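Local coordinates for protein homospermidine synthase (PDB 2PH5) that binds NAD and probably acts as a homospermidine synthase, an enzyme of polyamine biosynthesis, at residues T151-V163 with S393-I405. Numbering follows the deposited sequence.
Sequences TALITHGANPGLV and SLQVVASMISGII. With NAD (nicotinamide-adenine-dinucleotide), chain C.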
loop_
_atom_site.group_PDB
_atom_site.type_symbol
_atom_site.label_atom_id
_atom_site.label_comp_id
_atom_site.label_asym_id
_atom_site.label_seq_id
_atom_site.Cartn_x
_atom_site.Cartn_y
_atom_site.Cartn_z
ATOM N N THR A 151 -41.382 -4.598 14.520
ATOM C CA THR A 151 -39.968 -4.961 14.490
ATOM C C THR A 151 -39.116 -4.093 13.566
ATOM O O THR A 151 -39.497 -3.791 12.434
ATOM C CB THR A 151 -39.787 -6.443 14.085
ATOM O OG1 THR A 151 -40.445 -7.274 15.043
ATOM C CG2 THR A 151 -38.313 -6.817 14.032
ATOM N N ALA A 152 -37.959 -3.694 14.073
ATOM C CA ALA A 152 -37.031 -2.885 13.316
ATOM C C ALA A 152 -35.637 -3.431 13.590
ATOM O O ALA A 152 -35.032 -3.119 14.623
ATOM C CB ALA A 152 -37.130 -1.424 13.757
ATOM N N LEU A 153 -35.153 -4.273 12.681
ATOM C CA LEU A 153 -33.834 -4.893 12.798
ATOM C C LEU A 153 -32.782 -3.905 12.316
ATOM O O LEU A 153 -32.787 -3.505 11.155
ATOM C CB LEU A 153 -33.774 -6.165 11.939
ATOM C CG LEU A 153 -32.582 -7.110 12.154
ATOM C CD1 LEU A 153 -32.593 -7.621 13.590
ATOM C CD2 LEU A 153 -32.657 -8.274 11.177
ATOM N N ILE A 154 -31.877 -3.514 13.204
ATOM C CA ILE A 154 -30.853 -2.545 12.839
ATOM C C ILE A 154 -29.451 -3.118 12.674
ATOM O O ILE A 154 -29.133 -4.182 13.204
ATOM C CB ILE A 154 -30.806 -1.394 13.866
ATOM C CG1 ILE A 154 -30.533 -1.957 15.266
ATOM C CG2 ILE A 154 -32.123 -0.636 13.840
ATOM C CD1 ILE A 154 -30.425 -0.898 16.358
ATOM N N THR A 155 -28.623 -2.390 11.929
ATOM C CA THR A 155 -27.240 -2.768 11.659
ATOM C C THR A 155 -27.101 -4.255 11.405
ATOM O O THR A 155 -26.261 -4.916 12.016
ATOM C CB THR A 155 -26.315 -2.386 12.833
ATOM O OG1 THR A 155 -26.803 -2.984 14.038
ATOM C CG2 THR A 155 -26.269 -0.864 13.015
ATOM N N HIS A 156 -27.921 -4.780 10.497
ATOM C CA HIS A 156 -27.872 -6.201 10.197
ATOM C C HIS A 156 -27.328 -6.492 8.806
ATOM O O HIS A 156 -28.063 -6.927 7.921
ATOM C CB HIS A 156 -29.257 -6.825 10.351
ATOM C CG HIS A 156 -29.242 -8.322 10.343
ATOM N ND1 HIS A 156 -29.118 -9.072 11.491
ATOM C CD2 HIS A 156 -29.264 -9.206 9.318
ATOM C CE1 HIS A 156 -29.063 -10.354 11.175
ATOM N NE2 HIS A 156 -29.147 -10.462 9.863
ATOM N N GLY A 157 -26.036 -6.235 8.615
ATOM C CA GLY A 157 -25.401 -6.509 7.335
ATOM C C GLY A 157 -24.383 -7.598 7.603
ATOM O O GLY A 157 -24.572 -8.382 8.526
ATOM N N ALA A 158 -23.312 -7.659 6.817
ATOM C CA ALA A 158 -22.289 -8.670 7.042
ATOM C C ALA A 158 -21.599 -8.261 8.350
ATOM O O ALA A 158 -21.460 -9.059 9.273
ATOM C CB ALA A 158 -21.300 -8.701 5.881
ATOM N N ASN A 159 -21.147 -7.018 8.426
ATOM C CA ASN A 159 -20.553 -6.528 9.659
ATOM C C ASN A 159 -20.660 -5.019 9.691
ATOM O O ASN A 159 -20.095 -4.319 8.852
ATOM C CB ASN A 159 -19.088 -6.972 9.850
ATOM C CG ASN A 159 -18.158 -6.396 8.827
ATOM O OD1 ASN A 159 -16.953 -6.303 9.061
ATOM N ND2 ASN A 159 -18.700 -6.022 7.670
ATOM N N PRO A 160 -21.405 -4.495 10.668
ATOM C CA PRO A 160 -22.123 -5.229 11.715
ATOM C C PRO A 160 -23.208 -6.160 11.183
ATOM O O PRO A 160 -23.746 -5.939 10.096
ATOM C CB PRO A 160 -22.720 -4.114 12.551
ATOM C CG PRO A 160 -23.089 -3.120 11.493
ATOM C CD PRO A 160 -21.832 -3.088 10.635
ATOM N N GLY A 161 -23.535 -7.191 11.963
ATOM C CA GLY A 161 -24.580 -8.114 11.561
ATOM C C GLY A 161 -24.190 -9.571 11.650
ATOM O O GLY A 161 -24.161 -10.161 12.727
ATOM N N LEU A 162 -23.902 -10.149 10.494
ATOM C CA LEU A 162 -23.505 -11.535 10.393
ATOM C C LEU A 162 -22.397 -11.856 11.387
ATOM O O LEU A 162 -22.355 -12.949 11.955
ATOM C CB LEU A 162 -23.018 -11.804 8.975
ATOM C CG LEU A 162 -22.618 -13.225 8.614
ATOM C CD1 LEU A 162 -23.794 -14.177 8.820
ATOM C CD2 LEU A 162 -22.168 -13.235 7.164
ATOM N N VAL A 163 -21.510 -10.889 11.596
ATOM C CA VAL A 163 -20.371 -11.046 12.494
ATOM C C VAL A 163 -20.778 -11.433 13.916
ATOM O O VAL A 163 -20.133 -12.265 14.556
ATOM C CB VAL A 163 -19.506 -9.751 12.474
ATOM C CG1 VAL A 163 -18.851 -9.502 13.828
ATOM C CG2 VAL A 163 -18.437 -9.898 11.414
ATOM N N SER A 393 -20.210 -7.908 -1.685
ATOM C CA SER A 393 -21.623 -7.555 -1.653
ATOM C C SER A 393 -22.503 -8.747 -1.281
ATOM O O SER A 393 -23.411 -8.620 -0.455
ATOM C CB SER A 393 -22.071 -6.982 -3.002
ATOM O OG SER A 393 -21.994 -7.956 -4.026
ATOM N N LEU A 394 -22.228 -9.906 -1.879
ATOM C CA LEU A 394 -23.028 -11.099 -1.610
ATOM C C LEU A 394 -23.073 -11.493 -0.138
ATOM O O LEU A 394 -24.087 -11.997 0.343
ATOM C CB LEU A 394 -22.541 -12.298 -2.434
ATOM C CG LEU A 394 -23.469 -13.523 -2.348
ATOM C CD1 LEU A 394 -24.895 -13.080 -2.688
ATOM C CD2 LEU A 394 -23.011 -14.622 -3.313
ATOM N N GLN A 395 -21.985 -11.264 0.584
ATOM C CA GLN A 395 -21.977 -11.628 1.989
ATOM C C GLN A 395 -22.852 -10.657 2.777
ATOM O O GLN A 395 -23.431 -11.018 3.805
ATOM C CB GLN A 395 -20.551 -11.619 2.543
ATOM C CG GLN A 395 -19.647 -12.655 1.932
ATOM C CD GLN A 395 -18.197 -12.478 2.361
ATOM O OE1 GLN A 395 -17.632 -11.394 2.236
ATOM N NE2 GLN A 395 -17.588 -13.547 2.864
ATOM N N VAL A 396 -22.972 -9.431 2.278
ATOM C CA VAL A 396 -23.775 -8.424 2.957
ATOM C C VAL A 396 -25.265 -8.629 2.741
ATOM O O VAL A 396 -26.050 -8.541 3.686
ATOM C CB VAL A 396 -23.413 -7.008 2.489
ATOM C CG1 VAL A 396 -24.060 -5.984 3.399
ATOM C CG2 VAL A 396 -21.904 -6.845 2.457
ATOM N N VAL A 397 -25.656 -8.904 1.502
ATOM C CA VAL A 397 -27.065 -9.095 1.199
ATOM C C VAL A 397 -27.564 -10.457 1.676
ATOM O O VAL A 397 -28.757 -10.630 1.951
ATOM C CB VAL A 397 -27.347 -8.890 -0.327
ATOM C CG1 VAL A 397 -26.973 -7.468 -0.723
ATOM C CG2 VAL A 397 -26.578 -9.893 -1.171
ATOM N N ALA A 398 -26.658 -11.423 1.794
ATOM C CA ALA A 398 -27.052 -12.740 2.285
ATOM C C ALA A 398 -27.589 -12.541 3.707
ATOM O O ALA A 398 -28.646 -13.065 4.069
ATOM C CB ALA A 398 -25.852 -13.690 2.286
ATOM N N SER A 399 -26.868 -11.745 4.492
ATOM C CA SER A 399 -27.251 -11.445 5.869
ATOM C C SER A 399 -28.572 -10.678 5.941
ATOM O O SER A 399 -29.434 -10.965 6.779
ATOM C CB SER A 399 -26.152 -10.623 6.543
ATOM O OG SER A 399 -24.888 -11.227 6.326
HETATM N N MSE A 400 -28.725 -9.698 5.060
HETATM C CA MSE A 400 -29.938 -8.899 5.031
HETATM C C MSE A 400 -31.179 -9.698 4.662
HETATM O O MSE A 400 -32.200 -9.609 5.344
HETATM C CB MSE A 400 -29.776 -7.740 4.059
HETATM C CG MSE A 400 -28.654 -6.816 4.446
HETATM SE SE MSE A 400 -29.083 -5.016 3.980
HETATM C CE MSE A 400 -30.086 -4.552 5.576
ATOM N N ILE A 401 -31.093 -10.475 3.586
ATOM C CA ILE A 401 -32.233 -11.269 3.160
ATOM C C ILE A 401 -32.598 -12.220 4.304
ATOM O O ILE A 401 -33.766 -12.539 4.483
ATOM C CB ILE A 401 -31.933 -12.087 1.850
ATOM C CG1 ILE A 401 -33.240 -12.556 1.191
ATOM C CG2 ILE A 401 -31.116 -13.343 2.175
ATOM C CD1 ILE A 401 -34.148 -11.436 0.693
ATOM N N SER A 402 -31.609 -12.666 5.083
ATOM C CA SER A 402 -31.896 -13.560 6.205
ATOM C C SER A 402 -32.617 -12.759 7.282
ATOM O O SER A 402 -33.625 -13.204 7.829
ATOM C CB SER A 402 -30.613 -14.142 6.806
ATOM O OG SER A 402 -29.826 -14.806 5.840
ATOM N N GLY A 403 -32.080 -11.583 7.588
ATOM C CA GLY A 403 -32.685 -10.724 8.586
ATOM C C GLY A 403 -34.097 -10.328 8.193
ATOM O O GLY A 403 -34.985 -10.245 9.045
ATOM N N ILE A 404 -34.307 -10.081 6.901
ATOM C CA ILE A 404 -35.625 -9.703 6.400
ATOM C C ILE A 404 -36.605 -10.852 6.646
ATOM O O ILE A 404 -37.725 -10.633 7.098
ATOM C CB ILE A 404 -35.585 -9.362 4.867
ATOM C CG1 ILE A 404 -34.787 -8.071 4.640
ATOM C CG2 ILE A 404 -37.005 -9.213 4.313
ATOM C CD1 ILE A 404 -34.631 -7.665 3.170
ATOM N N ILE A 405 -36.184 -12.078 6.360
ATOM C CA ILE A 405 -37.056 -13.223 6.575
ATOM C C ILE A 405 -37.368 -13.392 8.057
ATOM O O ILE A 405 -38.472 -13.789 8.423
ATOM C CB ILE A 405 -36.416 -14.527 6.071
ATOM C CG1 ILE A 405 -36.114 -14.412 4.576
ATOM C CG2 ILE A 405 -37.362 -15.706 6.332
ATOM C CD1 ILE A 405 -35.207 -15.505 4.064
HETATM P PA NAD C . -24.309 3.840 -1.774
HETATM O O1A NAD C . -23.767 5.220 -1.514
HETATM O O2A NAD C . -23.701 3.045 -2.876
HETATM O O5B NAD C . -25.909 3.894 -2.029
HETATM C C5B NAD C . -26.755 4.642 -1.160
HETATM C C4B NAD C . -28.021 5.038 -1.943
HETATM O O4B NAD C . -28.801 5.810 -1.056
HETATM C C3B NAD C . -27.762 5.898 -3.184
HETATM O O3B NAD C . -28.359 5.298 -4.337
HETATM C C2B NAD C . -28.382 7.226 -2.852
HETATM O O2B NAD C . -28.911 7.935 -3.949
HETATM C C1B NAD C . -29.400 6.876 -1.765
HETATM N N9A NAD C . -29.683 7.937 -0.791
HETATM C C8A NAD C . -28.752 8.909 -0.385
HETATM N N7A NAD C . -29.342 10.103 -0.179
HETATM C C5A NAD C . -30.654 9.933 -0.461
HETATM C C6A NAD C . -31.731 10.817 -0.417
HETATM N N6A NAD C . -31.630 12.093 -0.041
HETATM N N1A NAD C . -32.972 10.315 -0.782
HETATM C C2A NAD C . -33.156 9.005 -1.176
HETATM N N3A NAD C . -32.110 8.113 -1.219
HETATM C C4A NAD C . -30.889 8.606 -0.859
HETATM O O3 NAD C . -24.085 3.054 -0.419
HETATM P PN NAD C . -24.483 1.580 0.074
HETATM O O1N NAD C . -23.269 0.981 0.677
HETATM O O2N NAD C . -25.156 0.872 -1.073
HETATM O O5D NAD C . -25.497 2.111 1.169
HETATM C C5D NAD C . -26.240 1.322 2.064
HETATM C C4D NAD C . -25.463 1.365 3.363
HETATM O O4D NAD C . -25.218 0.052 3.792
HETATM C C3D NAD C . -24.784 2.304 4.339
HETATM O O3D NAD C . -25.701 2.828 5.286
HETATM C C2D NAD C . -23.736 1.398 4.961
HETATM O O2D NAD C . -23.295 1.830 6.217
HETATM C C1D NAD C . -24.417 0.035 4.958
HETATM N N1N NAD C . -23.542 -1.148 4.781
HETATM C C2N NAD C . -23.503 -2.131 5.744
HETATM C C3N NAD C . -22.671 -3.248 5.514
HETATM C C7N NAD C . -22.576 -4.367 6.492
HETATM O O7N NAD C . -21.753 -5.416 6.169
HETATM N N7N NAD C . -23.259 -4.395 7.617
HETATM C C4N NAD C . -21.891 -3.359 4.318
HETATM C C5N NAD C . -21.959 -2.325 3.361
HETATM C C6N NAD C . -22.772 -1.229 3.576
#
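The nicotinamide amide oxygen O7N of NAD is gripped at the start of helix 158-176, by two backbone amides and, weakly, the Asn159 side chain: Asn159 N reaches it at 2.8 Å along a nearly straight bond (167°), while the bonds from Ala158 N and Asn159 ND2 are weak. The amide nitrogen N7N in turn gives a hydrogen bond to Pro160 O, which also accepts from Gly157 N, so both ends of the carboxamide are fixed and its rotation is set. From the helix 391-408, Val396 packs against the nicotinamide; with CG1 anti to the backbone N (chi1 -169°), that methyl lies 3.5 Å from C4N of the ring, and CG2 packs against Ala158 CB. One turn on, Ser399 presses its CB against Gly157 O at 3.4 Å. Its OG sits beside Leu162 CB and donates a hydrogen bond back to Gln395 O within its own helix. Farther along, the His156 ring sets its edge against Ser399 O, with Leu153 CD2 over the rim of one face, and that methyl rests 3.6 Å from Gly403 CA, where the absence of a side chain permits close approach. Strand 152-153 of the parallel Rossmann-type sheet leads into a cis-proline turn that, with helix 391-408, lines part of the nicotinamide end of the NAD site.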